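Local atomic coordinates of folylpolyglutamate synthase protein FOLC (Mycobacterium tuberculosis, PDB entry 2VOS), a protein that probably adds L-glutamate to dihydropteroate and, one residue after another, to tetrahydrofolate, spending ATP in a magnesium-dependent ligase reaction. Residues K151-T156 and W181-V186; L277-L282 and N301-L306; V402-G407 and E434-A439. One frame throughout, in Å; residues are numbered along the deposited sequence.

Contact 1. Residues K151-T156 and W181-V186; sequences KFEVLT and WDATNV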
loop_
_atom_site.group_PDB
_atom_site.type_symbol
_atom_site.label_atom_id
_atom_site.label_comp_id
_atom_site.label_asym_id
_atom_site.label_seq_id
_atom_site.Cartn_x
_atom_site.Cartn_y
_atom_site.Cartn_z
ATOM N N LYS A 151 13.652 7.716 10.578
ATOM C CA LYS A 151 13.728 6.345 10.133
ATOM C C LYS A 151 13.277 6.190 8.665
ATOM O O LYS A 151 13.911 5.473 7.886
ATOM C CB LYS A 151 12.865 5.486 11.044
ATOM C CG LYS A 151 12.738 4.096 10.500
ATOM C CD LYS A 151 12.047 3.166 11.504
ATOM C CE LYS A 151 12.210 1.686 10.956
ATOM N NZ LYS A 151 11.485 0.653 11.861
ATOM N N PHE A 152 12.197 6.869 8.262
ATOM C CA PHE A 152 11.792 6.796 6.881
ATOM C C PHE A 152 12.875 7.331 5.914
ATOM O O PHE A 152 13.146 6.733 4.831
ATOM C CB PHE A 152 10.412 7.465 6.620
ATOM C CG PHE A 152 9.889 7.162 5.210
ATOM C CD1 PHE A 152 9.593 5.833 4.844
ATOM C CD2 PHE A 152 9.778 8.170 4.243
ATOM C CE1 PHE A 152 9.139 5.509 3.559
ATOM C CE2 PHE A 152 9.336 7.864 2.964
ATOM C CZ PHE A 152 9.017 6.534 2.599
ATOM N N GLU A 153 13.509 8.447 6.263
ATOM C CA GLU A 153 14.599 8.961 5.424
ATOM C C GLU A 153 15.715 7.916 5.231
ATOM O O GLU A 153 16.175 7.679 4.126
ATOM C CB GLU A 153 15.149 10.246 6.032
ATOM C CG GLU A 153 14.241 11.415 5.745
ATOM C CD GLU A 153 14.627 12.676 6.544
ATOM O OE1 GLU A 153 15.543 12.632 7.379
ATOM O OE2 GLU A 153 14.006 13.723 6.330
ATOM N N VAL A 154 16.122 7.277 6.310
ATOM C CA VAL A 154 17.140 6.250 6.235
ATOM C C VAL A 154 16.674 5.029 5.413
ATOM O O VAL A 154 17.443 4.531 4.574
ATOM C CB VAL A 154 17.623 5.836 7.642
ATOM C CG1 VAL A 154 18.659 4.728 7.511
ATOM C CG2 VAL A 154 18.226 7.068 8.367
ATOM N N LEU A 155 15.443 4.540 5.642
ATOM C CA LEU A 155 14.937 3.435 4.838
ATOM C C LEU A 155 14.934 3.791 3.363
ATOM O O LEU A 155 15.262 2.976 2.499
ATOM C CB LEU A 155 13.521 3.068 5.258
ATOM C CG LEU A 155 13.372 2.412 6.614
ATOM C CD1 LEU A 155 11.848 2.389 7.061
ATOM C CD2 LEU A 155 14.022 1.024 6.614
ATOM N N THR A 156 14.585 5.034 3.060
ATOM C CA THR A 156 14.456 5.443 1.672
ATOM C C THR A 156 15.852 5.486 1.064
ATOM O O THR A 156 16.052 5.022 -0.048
ATOM C CB THR A 156 13.770 6.791 1.584
ATOM O OG1 THR A 156 12.394 6.609 1.984
ATOM C CG2 THR A 156 13.824 7.371 0.119
ATOM N N TRP A 181 6.764 16.676 -0.143
ATOM C CA TRP A 181 7.835 16.790 0.864
ATOM C C TRP A 181 8.217 15.429 1.402
ATOM O O TRP A 181 8.834 15.350 2.457
ATOM C CB TRP A 181 7.457 17.740 2.015
ATOM C CG TRP A 181 7.130 19.144 1.487
ATOM C CD1 TRP A 181 8.012 20.080 0.966
ATOM C CD2 TRP A 181 5.836 19.714 1.350
ATOM N NE1 TRP A 181 7.335 21.208 0.573
ATOM C CE2 TRP A 181 5.995 20.992 0.764
ATOM C CE3 TRP A 181 4.566 19.286 1.699
ATOM C CZ2 TRP A 181 4.935 21.831 0.522
ATOM C CZ3 TRP A 181 3.506 20.122 1.437
ATOM C CH2 TRP A 181 3.694 21.382 0.870
ATOM N N ASP A 182 7.881 14.360 0.666
ATOM C CA ASP A 182 8.192 12.990 1.112
ATOM C C ASP A 182 9.675 12.704 0.792
ATOM O O ASP A 182 10.186 13.192 -0.217
ATOM C CB ASP A 182 7.305 11.973 0.331
ATOM C CG ASP A 182 7.506 10.566 0.814
ATOM O OD1 ASP A 182 7.088 10.314 1.980
ATOM O OD2 ASP A 182 8.159 9.771 0.076
ATOM N N ALA A 183 10.342 11.882 1.601
ATOM C CA ALA A 183 11.756 11.569 1.396
ATOM C C ALA A 183 12.039 10.960 0.003
ATOM O O ALA A 183 13.141 11.106 -0.509
ATOM C CB ALA A 183 12.287 10.589 2.540
ATOM N N THR A 184 11.050 10.310 -0.618
ATOM C CA THR A 184 11.291 9.676 -1.926
ATOM C C THR A 184 11.354 10.736 -3.027
ATOM O O THR A 184 11.726 10.429 -4.158
ATOM C CB THR A 184 10.116 8.686 -2.320
ATOM O OG1 THR A 184 8.852 9.384 -2.320
ATOM C CG2 THR A 184 10.023 7.528 -1.286
ATOM N N ASN A 185 10.975 11.974 -2.706
ATOM C CA ASN A 185 10.763 12.952 -3.781
ATOM C C ASN A 185 12.085 13.625 -4.225
ATOM O O ASN A 185 12.152 14.824 -4.370
ATOM C CB ASN A 185 9.711 13.982 -3.379
ATOM C CG ASN A 185 9.140 14.729 -4.579
ATOM O OD1 ASN A 185 9.089 14.178 -5.680
ATOM N ND2 ASN A 185 8.700 15.966 -4.371
ATOM N N VAL A 186 13.117 12.836 -4.464
ATOM C CA VAL A 186 14.396 13.333 -4.904
ATOM C C VAL A 186 14.792 12.581 -6.178
ATOM O O VAL A 186 15.988 12.482 -6.484
ATOM C CB VAL A 186 15.510 13.059 -3.807
ATOM C CG1 VAL A 186 15.335 14.019 -2.688
ATOM C CG2 VAL A 186 15.421 11.604 -3.264
#

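Contact 2. Residues L277-L282 and N301-L306; sequences LQLQGL and NAVLAL. With ADP (adenosine-5'-diphosphate), chain B.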
loop_
_atom_site.group_PDB
_atom_site.type_symbol
_atom_site.label_atom_id
_atom_site.label_comp_id
_atom_site.label_asym_id
_atom_site.label_seq_id
_atom_site.Cartn_x
_atom_site.Cartn_y
_atom_site.Cartn_z
ATOM N N LEU A 277 -10.190 -9.735 -16.593
ATOM C CA LEU A 277 -10.368 -8.364 -17.061
ATOM C C LEU A 277 -10.161 -8.195 -18.556
ATOM O O LEU A 277 -9.342 -8.872 -19.175
ATOM C CB LEU A 277 -9.335 -7.433 -16.326
ATOM C CG LEU A 277 -9.304 -7.617 -14.797
ATOM C CD1 LEU A 277 -8.142 -6.748 -14.158
ATOM C CD2 LEU A 277 -10.618 -7.233 -14.207
ATOM N N GLN A 278 -10.849 -7.220 -19.121
ATOM C CA GLN A 278 -10.467 -6.704 -20.406
ATOM C C GLN A 278 -10.156 -5.229 -20.201
ATOM O O GLN A 278 -11.035 -4.458 -19.767
ATOM C CB GLN A 278 -11.649 -6.820 -21.415
ATOM C CG GLN A 278 -11.200 -6.353 -22.784
ATOM C CD GLN A 278 -12.277 -6.526 -23.834
ATOM O OE1 GLN A 278 -13.375 -5.946 -23.718
ATOM N NE2 GLN A 278 -11.958 -7.316 -24.890
ATOM N N LEU A 279 -8.922 -4.829 -20.514
ATOM C CA LEU A 279 -8.462 -3.468 -20.226
ATOM C C LEU A 279 -8.127 -2.700 -21.502
ATOM O O LEU A 279 -7.401 -3.197 -22.363
ATOM C CB LEU A 279 -7.222 -3.526 -19.337
ATOM C CG LEU A 279 -7.335 -4.280 -17.993
ATOM C CD1 LEU A 279 -5.952 -4.325 -17.198
ATOM C CD2 LEU A 279 -8.399 -3.671 -17.082
ATOM N N GLN A 280 -8.604 -1.470 -21.584
ATOM C CA GLN A 280 -8.056 -0.548 -22.564
ATOM C C GLN A 280 -6.877 0.239 -21.965
ATOM O O GLN A 280 -7.059 1.034 -21.019
ATOM C CB GLN A 280 -9.125 0.404 -23.047
ATOM C CG GLN A 280 -8.582 1.365 -24.121
ATOM C CD GLN A 280 -9.682 1.848 -24.957
ATOM O OE1 GLN A 280 -10.496 1.055 -25.434
ATOM N NE2 GLN A 280 -9.756 3.170 -25.146
ATOM N N GLY A 281 -5.675 -0.042 -22.451
ATOM C CA GLY A 281 -4.488 0.663 -22.027
ATOM C C GLY A 281 -4.191 1.772 -23.023
ATOM O O GLY A 281 -4.967 1.996 -24.000
ATOM N N LEU A 282 -3.033 2.416 -22.869
ATOM C CA LEU A 282 -2.638 3.486 -23.822
ATOM C C LEU A 282 -2.366 2.966 -25.258
ATOM O O LEU A 282 -2.552 3.696 -26.218
ATOM C CB LEU A 282 -1.388 4.195 -23.320
ATOM C CG LEU A 282 -1.463 4.705 -21.890
ATOM C CD1 LEU A 282 -0.182 5.382 -21.593
ATOM C CD2 LEU A 282 -2.630 5.731 -21.763
ATOM N N ASN A 301 -6.838 -0.555 -9.979
ATOM C CA ASN A 301 -5.402 -0.529 -9.715
ATOM C C ASN A 301 -4.668 -1.214 -10.887
ATOM O O ASN A 301 -3.655 -0.705 -11.338
ATOM C CB ASN A 301 -5.025 -1.299 -8.426
ATOM C CG ASN A 301 -5.559 -0.594 -7.173
ATOM O OD1 ASN A 301 -5.926 0.585 -7.240
ATOM N ND2 ASN A 301 -5.568 -1.291 -6.045
ATOM N N ALA A 302 -5.176 -2.347 -11.364
ATOM C CA ALA A 302 -4.558 -2.990 -12.544
ATOM C C ALA A 302 -4.454 -2.112 -13.758
ATOM O O ALA A 302 -3.395 -1.993 -14.375
ATOM C CB ALA A 302 -5.294 -4.276 -12.897
ATOM N N VAL A 303 -5.535 -1.459 -14.166
ATOM C CA VAL A 303 -5.412 -0.711 -15.413
ATOM C C VAL A 303 -4.528 0.526 -15.175
ATOM O O VAL A 303 -3.842 0.994 -16.072
ATOM C CB VAL A 303 -6.799 -0.245 -15.946
ATOM C CG1 VAL A 303 -7.389 0.849 -15.049
ATOM C CG2 VAL A 303 -6.684 0.218 -17.391
ATOM N N LEU A 304 -4.518 1.044 -13.950
ATOM C CA LEU A 304 -3.631 2.156 -13.657
ATOM C C LEU A 304 -2.153 1.730 -13.773
ATOM O O LEU A 304 -1.322 2.476 -14.297
ATOM C CB LEU A 304 -3.910 2.652 -12.217
ATOM C CG LEU A 304 -3.128 3.890 -11.805
ATOM C CD1 LEU A 304 -3.442 5.064 -12.777
ATOM C CD2 LEU A 304 -3.603 4.298 -10.333
ATOM N N ALA A 305 -1.826 0.545 -13.216
ATOM C CA ALA A 305 -0.475 -0.025 -13.304
ATOM C C ALA A 305 -0.091 -0.284 -14.775
ATOM O O ALA A 305 1.065 -0.037 -15.219
ATOM C CB ALA A 305 -0.409 -1.323 -12.513
ATOM N N LEU A 306 -1.036 -0.824 -15.546
ATOM C CA LEU A 306 -0.776 -1.073 -16.960
ATOM C C LEU A 306 -0.434 0.247 -17.693
ATOM O O LEU A 306 0.609 0.348 -18.349
ATOM C CB LEU A 306 -1.964 -1.776 -17.597
ATOM C CG LEU A 306 -1.990 -1.850 -19.148
ATOM C CD1 LEU A 306 -0.852 -2.801 -19.543
ATOM C CD2 LEU A 306 -3.349 -2.397 -19.670
HETATM P PB ADP B . -1.773 2.108 0.031
HETATM O O1B ADP B . -0.382 1.614 -0.273
HETATM O O2B ADP B . -2.038 2.249 1.504
HETATM O O3B ADP B . -2.257 3.274 -0.777
HETATM P PA ADP B . -2.722 -0.642 -0.541
HETATM O O1A ADP B . -1.786 -1.117 0.560
HETATM O O2A ADP B . -2.815 -1.259 -1.927
HETATM O O3A ADP B . -2.809 0.993 -0.542
HETATM O "O5'" ADP B . -4.184 -0.961 0.092
HETATM C "C5'" ADP B . -4.568 -0.697 1.450
HETATM C "C4'" ADP B . -6.055 -1.102 1.546
HETATM O "O4'" ADP B . -6.840 -0.210 0.708
HETATM C "C3'" ADP B . -6.379 -2.466 0.941
HETATM O "O3'" ADP B . -6.468 -3.460 1.942
HETATM C "C2'" ADP B . -7.752 -2.404 0.333
HETATM O "O2'" ADP B . -8.709 -2.483 1.444
HETATM C "C1'" ADP B . -7.844 -0.946 -0.034
HETATM N N9 ADP B . -7.556 -0.591 -1.453
HETATM C C8 ADP B . -6.471 -0.860 -2.255
HETATM N N7 ADP B . -6.638 -0.265 -3.473
HETATM C C5 ADP B . -7.782 0.477 -3.398
HETATM C C6 ADP B . -8.530 1.375 -4.285
HETATM N N6 ADP B . -8.093 1.632 -5.536
HETATM N N1 ADP B . -9.678 1.868 -3.807
HETATM C C2 ADP B . -10.215 1.612 -2.587
HETATM N N3 ADP B . -9.576 0.817 -1.688
HETATM C C4 ADP B . -8.392 0.242 -2.080
#

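Contact 3. Residues V402-G407 and E434-A439; sequences VVTHNG and ENLRDA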
loop_
_atom_site.group_PDB
_atom_site.type_symbol
_atom_site.label_atom_id
_atom_site.label_comp_id
_atom_site.label_asym_id
_atom_site.label_seq_id
_atom_site.Cartn_x
_atom_site.Cartn_y
_atom_site.Cartn_z
ATOM N N VAL A 402 -15.218 -8.252 16.778
ATOM C CA VAL A 402 -14.400 -8.372 17.993
ATOM C C VAL A 402 -13.343 -7.293 17.879
ATOM O O VAL A 402 -12.543 -7.321 16.941
ATOM C CB VAL A 402 -13.666 -9.747 18.027
ATOM C CG1 VAL A 402 -12.937 -9.934 19.387
ATOM C CG2 VAL A 402 -14.678 -10.889 17.772
ATOM N N VAL A 403 -13.338 -6.342 18.805
ATOM C CA VAL A 403 -12.368 -5.252 18.787
ATOM C C VAL A 403 -11.230 -5.573 19.721
ATOM O O VAL A 403 -11.421 -6.187 20.773
ATOM C CB VAL A 403 -13.008 -3.898 19.171
ATOM C CG1 VAL A 403 -14.099 -3.509 18.175
ATOM C CG2 VAL A 403 -13.614 -3.969 20.518
ATOM N N THR A 404 -10.019 -5.197 19.320
ATOM C CA THR A 404 -8.845 -5.541 20.074
ATOM C C THR A 404 -7.761 -4.486 19.829
ATOM O O THR A 404 -8.056 -3.372 19.388
ATOM C CB THR A 404 -8.389 -7.025 19.752
ATOM O OG1 THR A 404 -7.324 -7.403 20.627
ATOM C CG2 THR A 404 -7.921 -7.184 18.324
ATOM N N HIS A 405 -6.518 -4.828 20.159
ATOM C CA HIS A 405 -5.364 -3.911 20.093
ATOM C C HIS A 405 -4.305 -4.699 19.338
ATOM O O HIS A 405 -3.989 -5.813 19.753
ATOM C CB HIS A 405 -4.861 -3.634 21.517
ATOM C CG HIS A 405 -3.802 -2.581 21.605
ATOM N ND1 HIS A 405 -2.536 -2.746 21.074
ATOM C CD2 HIS A 405 -3.815 -1.349 22.177
ATOM C CE1 HIS A 405 -1.822 -1.655 21.297
ATOM N NE2 HIS A 405 -2.570 -0.797 21.979
ATOM N N ASN A 406 -3.746 -4.145 18.268
ATOM C CA ASN A 406 -2.838 -4.912 17.414
ATOM C C ASN A 406 -1.383 -4.845 17.868
ATOM O O ASN A 406 -0.481 -5.317 17.140
ATOM C CB ASN A 406 -2.922 -4.425 15.991
ATOM C CG ASN A 406 -2.565 -2.914 15.854
ATOM O OD1 ASN A 406 -1.912 -2.317 16.719
ATOM N ND2 ASN A 406 -3.001 -2.314 14.743
ATOM N N GLY A 407 -1.150 -4.226 19.035
ATOM C CA GLY A 407 0.199 -4.113 19.543
ATOM C C GLY A 407 0.951 -2.851 19.137
ATOM O O GLY A 407 2.046 -2.604 19.615
ATOM N N GLU A 434 -8.239 -8.869 24.617
ATOM C CA GLU A 434 -7.051 -8.118 25.017
ATOM C C GLU A 434 -5.995 -8.092 23.932
ATOM O O GLU A 434 -5.187 -7.138 23.864
ATOM C CB GLU A 434 -6.442 -8.686 26.304
ATOM C CG GLU A 434 -7.375 -8.615 27.548
ATOM C CD GLU A 434 -6.664 -9.036 28.858
ATOM O OE1 GLU A 434 -5.402 -9.016 28.911
ATOM O OE2 GLU A 434 -7.361 -9.391 29.844
ATOM N N ASN A 435 -5.949 -9.133 23.097
ATOM C CA ASN A 435 -4.941 -9.177 22.052
ATOM C C ASN A 435 -5.468 -9.952 20.841
ATOM O O ASN A 435 -6.541 -10.598 20.882
ATOM C CB ASN A 435 -3.639 -9.798 22.576
ATOM C CG ASN A 435 -3.830 -11.221 23.044
ATOM O OD1 ASN A 435 -4.318 -12.064 22.291
ATOM N ND2 ASN A 435 -3.483 -11.488 24.287
ATOM N N LEU A 436 -4.724 -9.854 19.759
ATOM C CA LEU A 436 -5.135 -10.386 18.501
ATOM C C LEU A 436 -5.373 -11.889 18.496
ATOM O O LEU A 436 -6.333 -12.382 17.860
ATOM C CB LEU A 436 -4.084 -10.000 17.447
ATOM C CG LEU A 436 -4.497 -10.312 16.031
ATOM C CD1 LEU A 436 -5.765 -9.551 15.687
ATOM C CD2 LEU A 436 -3.359 -9.942 15.020
ATOM N N ARG A 437 -4.490 -12.651 19.141
ATOM C CA ARG A 437 -4.704 -14.079 19.194
ATOM C C ARG A 437 -5.994 -14.391 19.941
ATOM O O ARG A 437 -6.785 -15.207 19.501
ATOM C CB ARG A 437 -3.514 -14.776 19.865
ATOM C CG ARG A 437 -3.577 -16.312 19.844
ATOM C CD ARG A 437 -2.249 -16.928 20.403
ATOM N NE ARG A 437 -1.074 -16.299 19.766
ATOM C CZ ARG A 437 0.194 -16.624 20.020
ATOM N NH1 ARG A 437 0.475 -17.589 20.911
ATOM N NH2 ARG A 437 1.189 -15.990 19.396
ATOM N N ASP A 438 -6.207 -13.752 21.080
ATOM C CA ASP A 438 -7.473 -13.916 21.791
ATOM C C ASP A 438 -8.682 -13.557 20.872
ATOM O O ASP A 438 -9.706 -14.265 20.876
ATOM C CB ASP A 438 -7.512 -13.022 23.042
ATOM C CG ASP A 438 -6.710 -13.593 24.260
ATOM O OD1 ASP A 438 -6.011 -14.643 24.174
ATOM O OD2 ASP A 438 -6.822 -12.940 25.329
ATOM N N ALA A 439 -8.579 -12.444 20.147
ATOM C CA ALA A 439 -9.676 -11.936 19.323
ATOM C C ALA A 439 -10.009 -12.953 18.252
ATOM O O ALA A 439 -11.180 -13.245 18.030
ATOM C CB ALA A 439 -9.337 -10.640 18.673
HETATM O O HOH W 1 -2.349 -8.087 19.569
#

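Contact 1. Residues K151-T156 and W181-V186
In the Mur ligase middle domain, which belongs to the P-loop NTPase clan, the first turns of helix 151-165 pack against the loop that leaves strand 170-174; Phe-152 and Thr-156 of the helix meet Asp-182, Ala-183 and Thr-184. The loop is folded as a type I beta turn from Asp-182 to Asn-185, which pushes the methyl of Ala-183 at the helix. Ala-183 CB lies 3.8 Å from Glu-153 CG and 3.9 Å from Phe-152 CD2. The CA atoms of Glu-153 and Ala-183 are 5.6 Å apart. Phe-152 swings its ring anti to the backbone N (chi1 -170°), which carries CE2 to 3.5 Å from Asp-182 OD1. Ring and carboxylate planes are 48° apart, and Asp-182 OD2 lies at the ring edge. The carboxylate is fixed by its own loop: OD2 accepts from Thr-184 N (160°) in an Asx turn, from above the carboxylate plane. Thr-184 OG1, which also bonds His-68, approaches Asp-182 OD2 at an unusually short 2.5 Å. Gly-176 N donates to OD2 and Met-177 N to OD1, which probably offsets much of the buried charge. Glu-153 turns its acid end to Arg-49 instead. Thr-156 CG2 rests 3.8 Å from Ala-183 O, while its hydroxyl lies over one face of the Phe-152 ring and donates to Phe-152 O, with OG1 at 2.9 Å from that oxygen.

Contact 2. Residues L277-L282 and N301-L306
Leu-279 and Val-303 meet at the middle of this interface, where the Leu-279 CD2 methyl lies 3.9 Å from Val-303 CB. On the helix side Leu-306 reaches the same leucine with one branch: its CD2 is 4.0 Å from Leu-279 CB and equally near Gly-281 CA, so it bridges two alternate residues of the strand. Leu-306 achieves this with CG anti to the backbone N (chi1 167°). Farther toward the start of the strand, Leu-277 CD1 lies 4.0 Å from Ala-302 CB. Val-303 CG2 closes the row against a backbone atom, 3.7 Å from Gln-280 O. Leu-277, Leu-279 and the CA of Gly-281 thus set one face of strand 274-281 against Ala-302, Val-303 and Leu-306 of helix 296-312, the two segment axes running 35° apart and 8.5 Å from each other at their closest. In the next shell Phe-330 of helix 323-331 touches Leu-279, Ala-302 and Leu-306, while the strand is the central member of a three-stranded antiparallel sheet. Helix 296-312 also presents Asn-301 to ADP. Its OD1 accepts from ADP N6 at 2.9 Å, and its ND2 donates to ADP N7 at 3.0 Å in a nearly straight bond (172°). Gln-298 OE1 also accepts from ND2, which helps to fix the amide's rotation. The chemistry is therefore divided: apolar contacts seat the helix on the sheet, while the paired amide bonds match the donor N6 and acceptor N7 of adenine.

Contact 3. Residues V402-G407 and E434-A439
Glu-434 and Asn-435 lead into helix 436-451 beside Thr-404, in the Mur ligase glutamate ligase domain, whose mixed sheet includes strand 400-403. The segment joins the edge strand 430-432 to this helix, and the neighbouring strand supplies the other half of the contact. At Glu-434 it is the backbone that approaches, its carbonyl O lying 4.2 Å from His-405 CB. Asn-435 is the N-cap: OD1 accepts from Asp-438 N at 2.8 Å, nearly straight at 174°, and so occupies an amide of the first helical turn. Thr-404 OG1 presses against this cap residue, 3.2 Å from Asn-435 C, but hydrogen-bonds to Ala-433 O, just before Glu-434. The hydroxyl stands anti to the backbone N of Thr-404 (chi1 -173°), leaving CG2 to face the helix. Leu-436 meets that methyl through CD1, the two side chains crossing at about a right angle, and its side chain also packs on Ala-477 and Leu-481 of helix 472-481. Its amide N is also bridged to His-405 O by a water, which accepts from Leu-436 N and donates to the carbonyl. One turn on, Ala-439 turns its small side chain into the sheet beside Val-378, with its CB 3.8 Å from Thr-404 CG2 and 3.7 Å from Val-402 CG1.

Overall arrangement
Contacts 1 and 2 share the Mur ligase middle domain, whereas contact 3 lies in the glutamate ligase domain; none of the three touches another, and contacts 2 and 3 stand on opposite sides of the chain's centre, their centres about 38 Å apart. The first two are buried, the third only partly. Helix meets loop in contact 1, where a carboxylate held by backbone amides adjoins an aromatic ring. Apart from a carbonyl oxygen touching a valine methyl, contact 2 joins its helix and strand by apolar side chains. Contact 3 sets the start of a helix on a strand and the loop that follows it, with a water bridge. ADP is bound directly in contact 2 alone, through Asn-301.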